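Local coordinates for protein galectin 2 (Gallus gallus, PDB 2YMZ) that probably binds carbohydrates, as expected of a galectin, a lectin family that recognises beta-galactosides through a beta-sandwich domain, at residues G21-D26 and G120-T125; A27-I32 and H44-F49; A31-C36 and Y115-G120; S39-H44 and N57-D62; S52-N57 and F73-G78. All coordinates share one frame; numbering follows the deposited sequence.

Contact 1 of 5, residues G21-D26 and G120-T125. With SO4 (sulfate ion), chain I.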
# COMPACT_ATOMS: atom_id res chain seq x y z
N GLY A 21 9.32 6.54 -1.64
CA GLY A 21 9.02 6.84 -0.27
C GLY A 21 10.15 7.56 0.40
O GLY A 21 11.19 7.84 -0.25
N HIS A 22 9.88 7.96 1.63
CA HIS A 22 10.83 8.76 2.43
C HIS A 22 11.67 7.87 3.39
O HIS A 22 11.12 7.17 4.22
CB HIS A 22 10.03 9.77 3.22
CG HIS A 22 10.91 10.69 4.02
ND1 HIS A 22 11.61 11.73 3.46
CD2 HIS A 22 11.26 10.65 5.32
CE1 HIS A 22 12.34 12.32 4.40
NE2 HIS A 22 12.15 11.68 5.53
N ILE A 23 13.00 8.00 3.31
CA ILE A 23 13.88 7.25 4.24
C ILE A 23 14.03 8.16 5.45
O ILE A 23 14.36 9.29 5.29
CB ILE A 23 15.24 7.00 3.58
CG1 ILE A 23 15.04 6.05 2.35
CG2 ILE A 23 16.22 6.32 4.57
CD1 ILE A 23 16.25 5.93 1.43
N SER A 24 13.79 7.61 6.64
CA SER A 24 13.81 8.36 7.90
C SER A 24 15.23 8.97 8.07
O SER A 24 16.26 8.38 7.67
CB SER A 24 13.48 7.42 9.09
OG SER A 24 12.22 6.73 8.92
N GLU A 25 15.27 10.15 8.70
CA GLU A 25 16.54 10.83 8.95
C GLU A 25 17.42 9.95 9.86
O GLU A 25 18.66 9.97 9.77
CB GLU A 25 16.24 12.22 9.61
CG GLU A 25 17.44 13.15 9.61
CD GLU A 25 17.84 13.62 8.21
OE1 GLU A 25 17.03 14.30 7.53
OE2 GLU A 25 18.99 13.32 7.79
N ASP A 26 16.74 9.18 10.70
CA ASP A 26 17.39 8.27 11.66
C ASP A 26 17.40 6.81 11.22
O ASP A 26 17.78 5.96 12.01
CB ASP A 26 16.66 8.33 13.00
CG ASP A 26 16.80 9.67 13.65
OD1 ASP A 26 17.90 10.28 13.53
OD2 ASP A 26 15.81 10.16 14.24
N GLY A 120 10.72 -0.95 8.48
CA GLY A 120 11.97 -0.23 8.81
C GLY A 120 11.77 1.24 8.51
O GLY A 120 10.68 1.73 8.56
N GLY A 121 12.85 1.97 8.19
CA GLY A 121 12.74 3.45 8.20
C GLY A 121 12.42 3.94 6.80
O GLY A 121 13.23 4.62 6.18
N PHE A 122 11.26 3.54 6.27
CA PHE A 122 10.86 3.90 4.94
C PHE A 122 9.34 4.12 4.98
O PHE A 122 8.61 3.20 5.36
CB PHE A 122 11.25 2.81 3.93
CG PHE A 122 11.01 3.16 2.51
CD1 PHE A 122 9.77 2.97 1.92
CD2 PHE A 122 12.04 3.73 1.73
CE1 PHE A 122 9.55 3.30 0.61
CE2 PHE A 122 11.83 4.04 0.39
CZ PHE A 122 10.59 3.85 -0.19
N LYS A 123 8.88 5.34 4.69
CA LYS A 123 7.45 5.67 4.70
C LYS A 123 7.02 5.75 3.23
O LYS A 123 7.49 6.63 2.51
CB LYS A 123 7.09 7.05 5.33
CG LYS A 123 7.61 7.35 6.73
CD LYS A 123 6.85 6.70 7.89
CE LYS A 123 7.78 6.42 9.08
NZ LYS A 123 7.90 7.59 10.00
N VAL A 124 6.12 4.86 2.78
CA VAL A 124 5.72 4.85 1.38
C VAL A 124 4.91 6.11 1.02
O VAL A 124 3.95 6.47 1.71
CB VAL A 124 4.88 3.55 1.06
CG1 VAL A 124 4.32 3.59 -0.36
CG2 VAL A 124 5.79 2.32 1.27
N THR A 125 5.31 6.81 -0.01
CA THR A 125 4.47 7.89 -0.53
C THR A 125 3.79 7.61 -1.86
O THR A 125 2.76 8.21 -2.14
CB THR A 125 5.29 9.22 -0.66
OG1 THR A 125 6.34 8.99 -1.51
CG2 THR A 125 5.91 9.63 0.65
S SO4 I . 11.45 11.11 9.72
O1 SO4 I . 10.59 12.23 10.18
O2 SO4 I . 10.64 10.29 8.77
O3 SO4 I . 11.84 10.25 10.86
O4 SO4 I . 12.65 11.69 9.07
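Two groups of the facing strand hold the carbonyl oxygen of H22: K123 N donates to H22 O at 2.9 Å, and F122 CA adds a C-H...O contact to the same H22 O at 3.4 Å. H22 N returns a bond to K123 O, closing an antiparallel hydrogen-bonded pair. Past the strand end, G121 sits at the centre of an inverse gamma turn, and its oxygen is shared in a similar way: S24 N approaches G121 O at 3.1 Å from well above the carbonyl plane, and the CA-H of I23 also points to it.

The face carrying I23 and F122 is apolar. With CG anti to the backbone N (chi1 -173°), F122 swings its ring against G21, whose N lies 3.3 Å from F122 CZ and whose carbonyl carbon sits over one ring face. The lack of a side chain at G21 makes room for this. I23 CG1 meets F122 CD2 at 3.8 Å, and F122 also stacks on the ring of F30.

A sulfate, probably from the crystallisation liquor, lies by the edge of the H22 ring, and K123 NZ is 4.0 Å from sulfate O2. T125 carries its strand's backbone bonding on to the second subunit. E25 N supplies the bond to sulfate O4 (3.1 Å), and the nearby H22 edge and K123 ammonium probably add a favourable field for an anion.

Contact 2 of 5, residues A27-I32 and H44-F49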
# COMPACT_ATOMS: atom_id res chain seq x y z
N ALA A 27 17.03 6.51 9.96
CA ALA A 27 17.01 5.12 9.52
C ALA A 27 18.31 4.45 9.72
O ALA A 27 19.33 5.02 9.36
CB ALA A 27 16.66 5.01 8.01
N GLU A 28 18.29 3.16 10.14
CA GLU A 28 19.48 2.37 9.95
C GLU A 28 19.28 1.39 8.82
O GLU A 28 20.22 0.91 8.33
CB GLU A 28 19.91 1.53 11.18
CG GLU A 28 20.60 2.43 12.23
CD GLU A 28 21.30 1.68 13.37
OE1 GLU A 28 21.49 0.41 13.33
OE2 GLU A 28 21.69 2.39 14.33
N SER A 29 18.01 1.05 8.48
CA SER A 29 17.82 0.16 7.33
C SER A 29 16.33 0.17 6.97
O SER A 29 15.53 0.73 7.70
CB SER A 29 18.22 -1.28 7.71
OG SER A 29 17.26 -1.84 8.54
N PHE A 30 15.96 -0.40 5.81
CA PHE A 30 14.54 -0.60 5.55
C PHE A 30 14.51 -1.87 4.67
O PHE A 30 15.54 -2.31 4.17
CB PHE A 30 13.88 0.63 4.88
CG PHE A 30 14.43 0.96 3.50
CD1 PHE A 30 13.82 0.42 2.32
CD2 PHE A 30 15.47 1.89 3.37
CE1 PHE A 30 14.26 0.84 1.07
CE2 PHE A 30 15.94 2.24 2.14
CZ PHE A 30 15.35 1.71 0.97
N ALA A 31 13.31 -2.47 4.50
CA ALA A 31 13.29 -3.66 3.67
C ALA A 31 11.96 -3.68 2.87
O ALA A 31 10.93 -3.24 3.36
CB ALA A 31 13.37 -4.93 4.51
N ILE A 32 12.07 -4.17 1.68
CA ILE A 32 10.89 -4.36 0.80
C ILE A 32 10.93 -5.91 0.67
O ILE A 32 11.93 -6.52 0.20
CB ILE A 32 11.16 -3.73 -0.57
CG1 ILE A 32 11.12 -2.21 -0.45
CG2 ILE A 32 10.10 -4.16 -1.59
CD1 ILE A 32 11.67 -1.45 -1.65
N HIS A 44 13.83 -10.37 -0.33
CA HIS A 44 13.91 -9.43 0.77
C HIS A 44 15.04 -8.49 0.37
O HIS A 44 16.18 -8.94 0.21
CB HIS A 44 14.24 -10.25 2.06
CG HIS A 44 14.85 -9.49 3.24
ND1 HIS A 44 14.09 -8.79 4.14
CD2 HIS A 44 16.14 -9.44 3.70
CE1 HIS A 44 14.89 -8.30 5.10
NE2 HIS A 44 16.12 -8.74 4.87
N PHE A 45 14.71 -7.24 0.06
CA PHE A 45 15.65 -6.25 -0.47
C PHE A 45 15.85 -5.31 0.69
O PHE A 45 14.92 -4.60 1.13
CB PHE A 45 14.92 -5.50 -1.60
CG PHE A 45 15.67 -4.32 -2.15
CD1 PHE A 45 16.67 -4.53 -3.08
CD2 PHE A 45 15.33 -3.02 -1.72
CE1 PHE A 45 17.39 -3.43 -3.59
CE2 PHE A 45 16.02 -1.92 -2.24
CZ PHE A 45 17.06 -2.15 -3.12
N ASN A 46 17.09 -5.28 1.22
CA ASN A 46 17.25 -4.62 2.49
C ASN A 46 18.53 -3.73 2.49
O ASN A 46 19.65 -4.21 2.74
CB ASN A 46 17.48 -5.77 3.51
CG ASN A 46 17.84 -5.28 4.94
OD1 ASN A 46 18.49 -6.07 5.65
ND2 ASN A 46 17.35 -4.17 5.40
N PRO A 47 18.38 -2.45 2.11
CA PRO A 47 19.53 -1.56 2.23
C PRO A 47 19.88 -1.32 3.69
O PRO A 47 19.01 -1.05 4.50
CB PRO A 47 18.97 -0.25 1.67
CG PRO A 47 17.91 -0.64 0.64
CD PRO A 47 17.25 -1.85 1.36
N ARG A 48 21.15 -1.45 4.00
CA ARG A 48 21.62 -1.32 5.39
C ARG A 48 22.66 -0.18 5.43
O ARG A 48 23.71 -0.26 4.79
CB ARG A 48 22.27 -2.63 5.78
CG ARG A 48 21.10 -3.63 6.09
CD ARG A 48 21.47 -4.78 7.00
NE ARG A 48 22.27 -4.38 8.13
CZ ARG A 48 21.88 -4.21 9.40
NH1 ARG A 48 20.62 -4.42 9.76
NH2 ARG A 48 22.81 -3.80 10.33
N PHE A 49 22.33 0.83 6.20
CA PHE A 49 23.14 2.07 6.18
C PHE A 49 24.43 1.83 6.98
O PHE A 49 25.46 2.28 6.55
CB PHE A 49 22.36 3.25 6.77
CG PHE A 49 21.41 3.85 5.77
CD1 PHE A 49 21.85 4.84 4.91
CD2 PHE A 49 20.10 3.41 5.71
CE1 PHE A 49 21.01 5.37 3.97
CE2 PHE A 49 19.19 3.96 4.76
CZ PHE A 49 19.68 4.96 3.91
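A27 begins the contact lightly, its CB 4.3 Å from CE2 of the F49 ring. At E28 the backbone takes over: F49 N donates to E28 O at 3.0 Å, and the same oxygen lies in the plane of the F49 ring, at its edge. The carboxylate of E28 turns instead to N50. S29 leans its CA and CB on P47 O, and the next amide, F30 N, makes only a weak bond to that oxygen.

F30 makes the central side-chain contact. Its CG stands between the backbone N and the carbonyl carbon (chi1 64°), which lifts the ring over the proline: P47 CG lies 4.0 Å from the F30 ring centroid, 29° off the normal, a CH-pi contact over the face. On the polar side, N46 ND2 donates to F30 O at 2.9 Å, from above the F30 carbonyl plane, with F30 O lying in the plane of the N46 amide. P47 has no N-H to offer here, and the asparagine side chain supplies the donor. A31 CB then reaches H44 CE1 at 3.7 Å.

I32 restores regular pairing with F45, through F45 N to I32 O and I32 N to F45 O, both 2.9 Å. Their side chains run alongside each other, with I32 CD1 4.0 Å from F45 CD2.

H44, N46 and R48 match the H-x-N-x-R signature of the sugar site in other galectins; here H44 ND1 bonds N33 OD1 and R48 NE makes a salt bridge with E51. The bond to F30 O fixes the rotation of the N46 amide, and so probably helps to preorganise that surface.

Contact 3 of 5, residues A31-C36 and Y115-G120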
# COMPACT_ATOMS: atom_id res chain seq x y z
N ALA A 31 13.31 -2.47 4.50
CA ALA A 31 13.29 -3.66 3.67
C ALA A 31 11.96 -3.68 2.87
O ALA A 31 10.93 -3.24 3.36
CB ALA A 31 13.37 -4.93 4.51
N ILE A 32 12.07 -4.17 1.68
CA ILE A 32 10.89 -4.36 0.80
C ILE A 32 10.93 -5.91 0.67
O ILE A 32 11.93 -6.52 0.20
CB ILE A 32 11.16 -3.73 -0.57
CG1 ILE A 32 11.12 -2.21 -0.45
CG2 ILE A 32 10.10 -4.16 -1.59
CD1 ILE A 32 11.67 -1.45 -1.65
N ASN A 33 9.82 -6.54 1.10
CA ASN A 33 9.71 -8.02 1.12
C ASN A 33 8.54 -8.48 0.19
O ASN A 33 7.45 -8.03 0.36
CB ASN A 33 9.38 -8.44 2.51
CG ASN A 33 10.58 -8.18 3.47
OD1 ASN A 33 11.67 -8.53 3.11
ND2 ASN A 33 10.36 -7.63 4.61
N LEU A 34 8.84 -9.38 -0.72
CA LEU A 34 7.87 -9.82 -1.76
C LEU A 34 7.83 -11.35 -1.68
O LEU A 34 8.86 -12.02 -1.66
CB LEU A 34 8.32 -9.38 -3.11
CG LEU A 34 8.06 -7.87 -3.28
CD1 LEU A 34 9.01 -7.32 -4.34
CD2 LEU A 34 6.56 -7.62 -3.64
N GLY A 35 6.62 -11.90 -1.54
CA GLY A 35 6.58 -13.37 -1.56
C GLY A 35 5.16 -13.86 -1.54
O GLY A 35 4.30 -13.28 -2.14
N CYS A 36 4.95 -14.94 -0.81
CA CYS A 36 3.58 -15.39 -0.74
C CYS A 36 2.92 -15.20 0.60
O CYS A 36 1.67 -15.28 0.65
CB CYS A 36 3.44 -16.77 -1.35
SG CYS A 36 3.94 -18.01 -0.20
N TYR A 115 2.17 -11.36 -1.88
CA TYR A 115 2.25 -10.65 -0.67
C TYR A 115 3.46 -9.65 -0.73
O TYR A 115 4.52 -9.99 -1.26
CB TYR A 115 2.58 -11.68 0.42
CG TYR A 115 2.90 -11.09 1.75
CD1 TYR A 115 1.90 -10.67 2.61
CD2 TYR A 115 4.24 -10.98 2.16
CE1 TYR A 115 2.20 -10.09 3.80
CE2 TYR A 115 4.57 -10.39 3.38
CZ TYR A 115 3.57 -9.97 4.19
OH TYR A 115 3.88 -9.48 5.46
N LEU A 116 3.23 -8.44 -0.16
CA LEU A 116 4.32 -7.44 -0.04
C LEU A 116 4.29 -6.85 1.38
O LEU A 116 3.24 -6.53 1.92
CB LEU A 116 3.98 -6.28 -1.02
CG LEU A 116 4.71 -4.91 -0.93
CD1 LEU A 116 6.22 -5.00 -1.13
CD2 LEU A 116 4.08 -3.95 -1.98
N ASN A 117 5.47 -6.59 1.98
CA ASN A 117 5.44 -5.73 3.13
C ASN A 117 6.70 -4.83 3.03
O ASN A 117 7.63 -5.12 2.24
CB ASN A 117 5.30 -6.50 4.46
CG ASN A 117 6.57 -7.18 4.91
OD1 ASN A 117 7.66 -6.64 4.80
ND2 ASN A 117 6.40 -8.36 5.54
N ILE A 118 6.59 -3.67 3.66
CA ILE A 118 7.74 -2.77 3.68
C ILE A 118 7.95 -2.50 5.16
O ILE A 118 6.98 -2.20 5.84
CB ILE A 118 7.45 -1.51 2.84
CG1 ILE A 118 7.49 -1.93 1.38
CG2 ILE A 118 8.71 -0.60 2.99
CD1 ILE A 118 6.98 -0.96 0.34
N LEU A 119 9.19 -2.63 5.66
CA LEU A 119 9.45 -2.52 7.11
C LEU A 119 10.63 -1.55 7.30
O LEU A 119 11.45 -1.36 6.35
CB LEU A 119 9.95 -3.87 7.66
CG LEU A 119 9.09 -5.15 7.46
CD1 LEU A 119 9.61 -6.35 8.25
CD2 LEU A 119 7.68 -4.83 7.90
N GLY A 120 10.72 -0.95 8.48
CA GLY A 120 11.97 -0.23 8.81
C GLY A 120 11.77 1.24 8.51
O GLY A 120 10.68 1.73 8.56
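N33 and N117 meet through their amides as well as their backbones. N33 ND2 donates to N117 OD1 at 2.9 Å (163°), the acceptor lying in the plane of the N33 amide, although the two amides stand almost perpendicular, 88° apart. N117 CG is placed between its backbone N and carbonyl carbon (chi1 76°), which brings OD1 across to N33 and leaves ND2 pointing along its own strand, where it donates to Y115 OH at 2.8 Å in a nearly straight bond. The relay continues at both ends, N33 OD1 bonding to H44 ND1 and Y115 OH to E5, so both the oxygen and the nitrogen of each buried amide have a partner, which fixes the flip of each.

Beneath these side chains the backbones pair in regular antiparallel fashion. N33 N reaches N117 O at 2.8 Å, A31 N reaches L119 O at the same length, and both pairs return a bond; G35 and Y115 form the last hydrogen-bonded pair, at the corner the chain turns at G35 and C36. There Y115 CB packs on C36 C at 3.5 Å.

The opposite face is purely aliphatic. L34 CD2 touches L116 CD1 at 3.6 Å, I32 CG2 lies 4.0 Å from that same L116 CD1, and I32 CG1 faces I118 CG1. Held side by side, these four residues turn toward M17 and I19. An aliphatic face packed on strand 16-23 of the second sheet, with N33, N117 and Y115 on the other face, fits the beta-sandwich of the galectin domain.

Contact 4 of 5, residues S39-H44 and N57-D62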
# COMPACT_ATOMS: atom_id res chain seq x y z
N SER A 39 6.18 -15.32 5.99
CA SER A 39 7.20 -16.33 6.29
C SER A 39 7.82 -16.99 5.05
O SER A 39 8.70 -17.83 5.12
CB SER A 39 6.52 -17.38 7.16
OG SER A 39 5.44 -17.91 6.44
N ASP A 40 7.37 -16.60 3.87
CA ASP A 40 7.83 -17.16 2.63
C ASP A 40 8.07 -16.01 1.63
O ASP A 40 7.12 -15.47 1.04
CB ASP A 40 6.82 -18.16 2.05
CG ASP A 40 6.85 -19.47 2.80
OD1 ASP A 40 7.85 -20.20 2.61
OD2 ASP A 40 5.97 -19.70 3.66
N LEU A 41 9.32 -15.61 1.43
CA LEU A 41 9.65 -14.46 0.58
C LEU A 41 10.57 -14.81 -0.56
O LEU A 41 11.59 -15.50 -0.36
CB LEU A 41 10.40 -13.38 1.45
CG LEU A 41 9.60 -12.86 2.68
CD1 LEU A 41 10.45 -11.88 3.52
CD2 LEU A 41 8.32 -12.13 2.19
N ALA A 42 10.18 -14.42 -1.77
CA ALA A 42 11.04 -14.50 -2.93
C ALA A 42 12.17 -13.48 -2.89
O ALA A 42 13.28 -13.77 -3.33
CB ALA A 42 10.22 -14.36 -4.20
N LEU A 43 11.89 -12.30 -2.33
CA LEU A 43 12.87 -11.20 -2.40
C LEU A 43 12.74 -10.43 -1.09
O LEU A 43 11.67 -9.85 -0.78
CB LEU A 43 12.65 -10.30 -3.62
CG LEU A 43 13.58 -9.03 -3.71
CD1 LEU A 43 15.06 -9.40 -3.61
CD2 LEU A 43 13.31 -8.15 -4.94
N HIS A 44 13.83 -10.37 -0.33
CA HIS A 44 13.91 -9.43 0.77
C HIS A 44 15.04 -8.49 0.37
O HIS A 44 16.18 -8.94 0.21
CB HIS A 44 14.24 -10.25 2.06
CG HIS A 44 14.85 -9.49 3.24
ND1 HIS A 44 14.09 -8.79 4.14
CD2 HIS A 44 16.14 -9.44 3.70
CE1 HIS A 44 14.89 -8.30 5.10
NE2 HIS A 44 16.12 -8.74 4.87
N ASN A 57 17.94 -11.33 0.06
CA ASN A 57 17.87 -12.76 0.50
C ASN A 57 16.45 -13.31 0.19
O ASN A 57 15.54 -12.55 -0.19
CB ASN A 57 18.12 -12.92 2.02
CG ASN A 57 18.71 -14.31 2.38
OD1 ASN A 57 18.73 -15.23 1.59
ND2 ASN A 57 19.20 -14.46 3.60
N SER A 58 16.28 -14.62 0.39
CA SER A 58 14.92 -15.23 0.33
C SER A 58 14.68 -15.92 1.66
O SER A 58 15.62 -16.17 2.40
CB SER A 58 14.89 -16.25 -0.82
OG SER A 58 15.97 -17.18 -0.68
N LEU A 59 13.41 -16.17 2.00
CA LEU A 59 12.96 -16.68 3.29
C LEU A 59 12.08 -17.86 2.90
O LEU A 59 11.18 -17.67 2.06
CB LEU A 59 12.13 -15.62 4.06
CG LEU A 59 11.50 -15.99 5.42
CD1 LEU A 59 12.69 -16.30 6.37
CD2 LEU A 59 10.69 -14.89 6.04
N CYS A 60 12.30 -19.03 3.52
CA CYS A 60 11.56 -20.28 3.16
C CYS A 60 11.10 -20.88 4.50
O CYS A 60 11.94 -21.33 5.28
CB CYS A 60 12.47 -21.24 2.37
SG CYS A 60 11.77 -22.58 1.32
N SER A 61 9.78 -20.86 4.73
CA SER A 61 9.17 -21.24 6.00
C SER A 61 9.88 -20.61 7.19
O SER A 61 10.26 -21.29 8.16
CB SER A 61 9.05 -22.77 6.13
OG SER A 61 8.27 -23.27 5.05
N ASP A 62 10.06 -19.29 7.09
CA ASP A 62 10.73 -18.51 8.13
C ASP A 62 12.23 -18.87 8.37
O ASP A 62 12.79 -18.44 9.37
CB ASP A 62 9.93 -18.51 9.47
CG ASP A 62 8.92 -17.37 9.57
OD1 ASP A 62 9.14 -16.29 8.99
OD2 ASP A 62 7.88 -17.55 10.27
O HOH W 1 5.38 -21.82 5.45
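Backbone bonds join L41 to L59 and H44 to N57 as antiparallel hydrogen-bonded pairs. L41 N donates to L59 O at 2.8 Å and L59 N answers to L41 O; H44 N donates to N57 O, also at 2.8 Å. Between the two pairs the register slips by one residue, and A42 and L43 form a classic beta bulge toward L34.

Polar groups tie the hairpin beyond L59, where S61 and D62 leave the strand. D62 N sits on a lone pair of S39 O at 2.8 Å, in the carbonyl plane. D40 has its CG anti to the carbonyl carbon (chi1 -76°), which brings the carboxylate toward the S61-D62 turn that follows strand 53-60: S61 N donates to D40 OD1 at 2.9 Å, nearly straight (171°) though from above the carboxylate plane. A water donates a hydrogen bond to D40 OD2 and also bonds S61 OG, so both oxygens of D40 are engaged. Within the other strand, S58 N donates to N57 OD1.

Apolar contact centres on L41 and L59, whose side chains cross with CB to CB at 3.9 Å. Separate van der Waals contacts involve S39: L59 lays its CG against S39 O, 3.4 Å away, and the D62 carboxylate rests on S39 CB.

This hairpin of strands 40-48 and 53-60 is flanked beyond N57 by strand 63-70, where W64 touches both N57 and L59. R107 and H108 bond to S58 OG, while A42 and L43 lean on F92 of strand 91-95 in the other sheet.

Contact 5 of 5, residues S52-N57 and F73-G78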
# COMPACT_ATOMS: atom_id res chain seq x y z
N SER A 52 26.70 0.06 4.79
CA SER A 52 26.65 0.67 3.43
C SER A 52 26.55 -0.41 2.34
O SER A 52 27.40 -0.53 1.46
CB SER A 52 27.91 1.58 3.20
OG SER A 52 27.67 2.33 2.02
N VAL A 53 25.53 -1.28 2.42
CA VAL A 53 25.46 -2.40 1.48
C VAL A 53 23.94 -2.72 1.28
O VAL A 53 23.13 -2.49 2.21
CB VAL A 53 26.18 -3.68 2.08
CG1 VAL A 53 25.55 -4.06 3.41
CG2 VAL A 53 26.15 -4.89 1.10
N ILE A 54 23.59 -3.23 0.08
CA ILE A 54 22.23 -3.69 -0.10
C ILE A 54 22.30 -5.20 0.04
O ILE A 54 23.03 -5.89 -0.71
CB ILE A 54 21.75 -3.35 -1.53
CG1 ILE A 54 21.77 -1.79 -1.69
CG2 ILE A 54 20.34 -3.97 -1.80
CD1 ILE A 54 21.57 -1.32 -3.11
N VAL A 55 21.52 -5.73 0.96
CA VAL A 55 21.49 -7.19 1.13
C VAL A 55 20.18 -7.67 0.54
O VAL A 55 19.14 -7.09 0.88
CB VAL A 55 21.45 -7.55 2.59
CG1 VAL A 55 21.57 -9.08 2.83
CG2 VAL A 55 22.72 -6.94 3.22
N CYS A 56 20.26 -8.68 -0.29
CA CYS A 56 19.06 -9.39 -0.77
C CYS A 56 19.12 -10.81 -0.24
O CYS A 56 20.21 -11.46 -0.19
CB CYS A 56 19.02 -9.41 -2.29
SG CYS A 56 18.72 -7.75 -2.98
N ASN A 57 17.94 -11.33 0.06
CA ASN A 57 17.87 -12.76 0.50
C ASN A 57 16.45 -13.31 0.19
O ASN A 57 15.54 -12.55 -0.19
CB ASN A 57 18.12 -12.92 2.02
CG ASN A 57 18.71 -14.31 2.38
OD1 ASN A 57 18.73 -15.23 1.59
ND2 ASN A 57 19.20 -14.46 3.60
N PHE A 73 25.94 1.52 -3.14
CA PHE A 73 24.97 1.98 -2.12
C PHE A 73 24.93 3.49 -2.15
O PHE A 73 25.80 4.19 -1.60
CB PHE A 73 25.46 1.63 -0.70
CG PHE A 73 24.44 1.84 0.34
CD1 PHE A 73 24.29 3.07 0.99
CD2 PHE A 73 23.58 0.80 0.69
CE1 PHE A 73 23.33 3.29 1.97
CE2 PHE A 73 22.62 1.03 1.68
CZ PHE A 73 22.48 2.25 2.34
N ASN A 74 23.94 3.99 -2.79
CA ASN A 74 23.74 5.44 -2.93
C ASN A 74 22.34 5.73 -2.41
O ASN A 74 21.43 6.13 -3.17
CB ASN A 74 23.78 5.88 -4.40
CG ASN A 74 25.19 6.20 -4.87
OD1 ASN A 74 26.03 6.65 -4.11
ND2 ASN A 74 25.48 5.89 -6.13
N PHE A 75 22.17 5.49 -1.12
CA PHE A 75 20.92 5.83 -0.49
C PHE A 75 21.32 6.79 0.52
O PHE A 75 22.41 6.70 1.10
CB PHE A 75 20.23 4.62 0.17
CG PHE A 75 19.49 3.67 -0.80
CD1 PHE A 75 18.30 4.09 -1.38
CD2 PHE A 75 19.99 2.42 -1.10
CE1 PHE A 75 17.57 3.22 -2.25
CE2 PHE A 75 19.29 1.54 -1.98
CZ PHE A 75 18.08 1.94 -2.52
N TYR A 76 20.42 7.68 0.83
CA TYR A 76 20.70 8.74 1.80
C TYR A 76 19.63 8.87 2.81
O TYR A 76 18.44 8.95 2.48
CB TYR A 76 20.84 10.10 1.03
CG TYR A 76 21.91 9.94 -0.01
CD1 TYR A 76 23.24 10.18 0.29
CD2 TYR A 76 21.60 9.46 -1.28
CE1 TYR A 76 24.22 10.00 -0.64
CE2 TYR A 76 22.58 9.24 -2.20
CZ TYR A 76 23.87 9.52 -1.89
OH TYR A 76 24.82 9.27 -2.84
N LYS A 77 20.01 9.01 4.08
CA LYS A 77 18.98 9.15 5.11
C LYS A 77 18.26 10.48 4.97
O LYS A 77 18.89 11.47 4.54
CB LYS A 77 19.60 9.09 6.53
CG LYS A 77 20.25 7.72 6.79
CD LYS A 77 20.90 7.69 8.18
CE LYS A 77 21.76 6.44 8.31
NZ LYS A 77 22.30 6.31 9.74
N GLY A 78 16.96 10.49 5.24
CA GLY A 78 16.20 11.74 5.09
C GLY A 78 15.72 12.09 3.68
O GLY A 78 15.18 13.17 3.50
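F73 turns its CG anti to the backbone N (chi1 -170°) and sets its ring across the chain at S52 and V53, while I54, with CG1 anti to the carbonyl carbon (chi1 -62°), sends its longer branch toward F73 and F75. S52 CA lies 4.1 Å from the F73 ring centroid, 13° off the normal, a CH-pi contact over one face, offset toward the rim. F75 CD2 lies over the opposite face, near its rim, so the F73 ring is held between the strand start and its own segment.

V53 N comes obliquely to F73 CD2 at 3.3 Å, and S52 OG packs against F73 CB at 3.6 Å. I54 CG1 meets the same F73 CD2 at 4.0 Å. Its tip then goes to the second ring: I54 CD1 reaches F75 CE2 at 3.8 Å, at the ring edge, the two side chains crossing at about a right angle. No hydrogen bond spans the two segments, and the contact rests on these rings and aliphatic groups. The peptide oxygen of S52 is taken by K71 NZ.

S52 and V53 form a G1 beta bulge opposite R48, where strand 53-60 begins. The loop 73-78 leads from strand 63-70 to strand 80-88, crossing the end of the sandwich. Its phenylalanines join the cluster there, F73 meeting F49 edge to face and F75 packing on P47, while I54 continues inward to F45 and L96.

Overall arrangement
Contacts 2, 3 and 4 run across one curved antiparallel sheet, through neighbouring strands 112-120, 30-34, 40-48 and 53-60; contacts 2 and 3 share A31 and I32, contacts 2 and 4 share H44. Contact 1 pairs strands 16-23 and 122-129 of the opposing sheet. Contact 5, which shares N57 and strand 53-60 with contact 4, lies at the end of the sandwich near contacts 1 and 2, its centre about 6 Å from that of contact 2; the centres of contacts 1 and 4 lie about 22 Å apart. Along the chain contact 1 encloses all the others, so both sheets draw on early and late strands, and strands 30-34, 40-48 and 53-60 form part of the probable sugar-binding sheet.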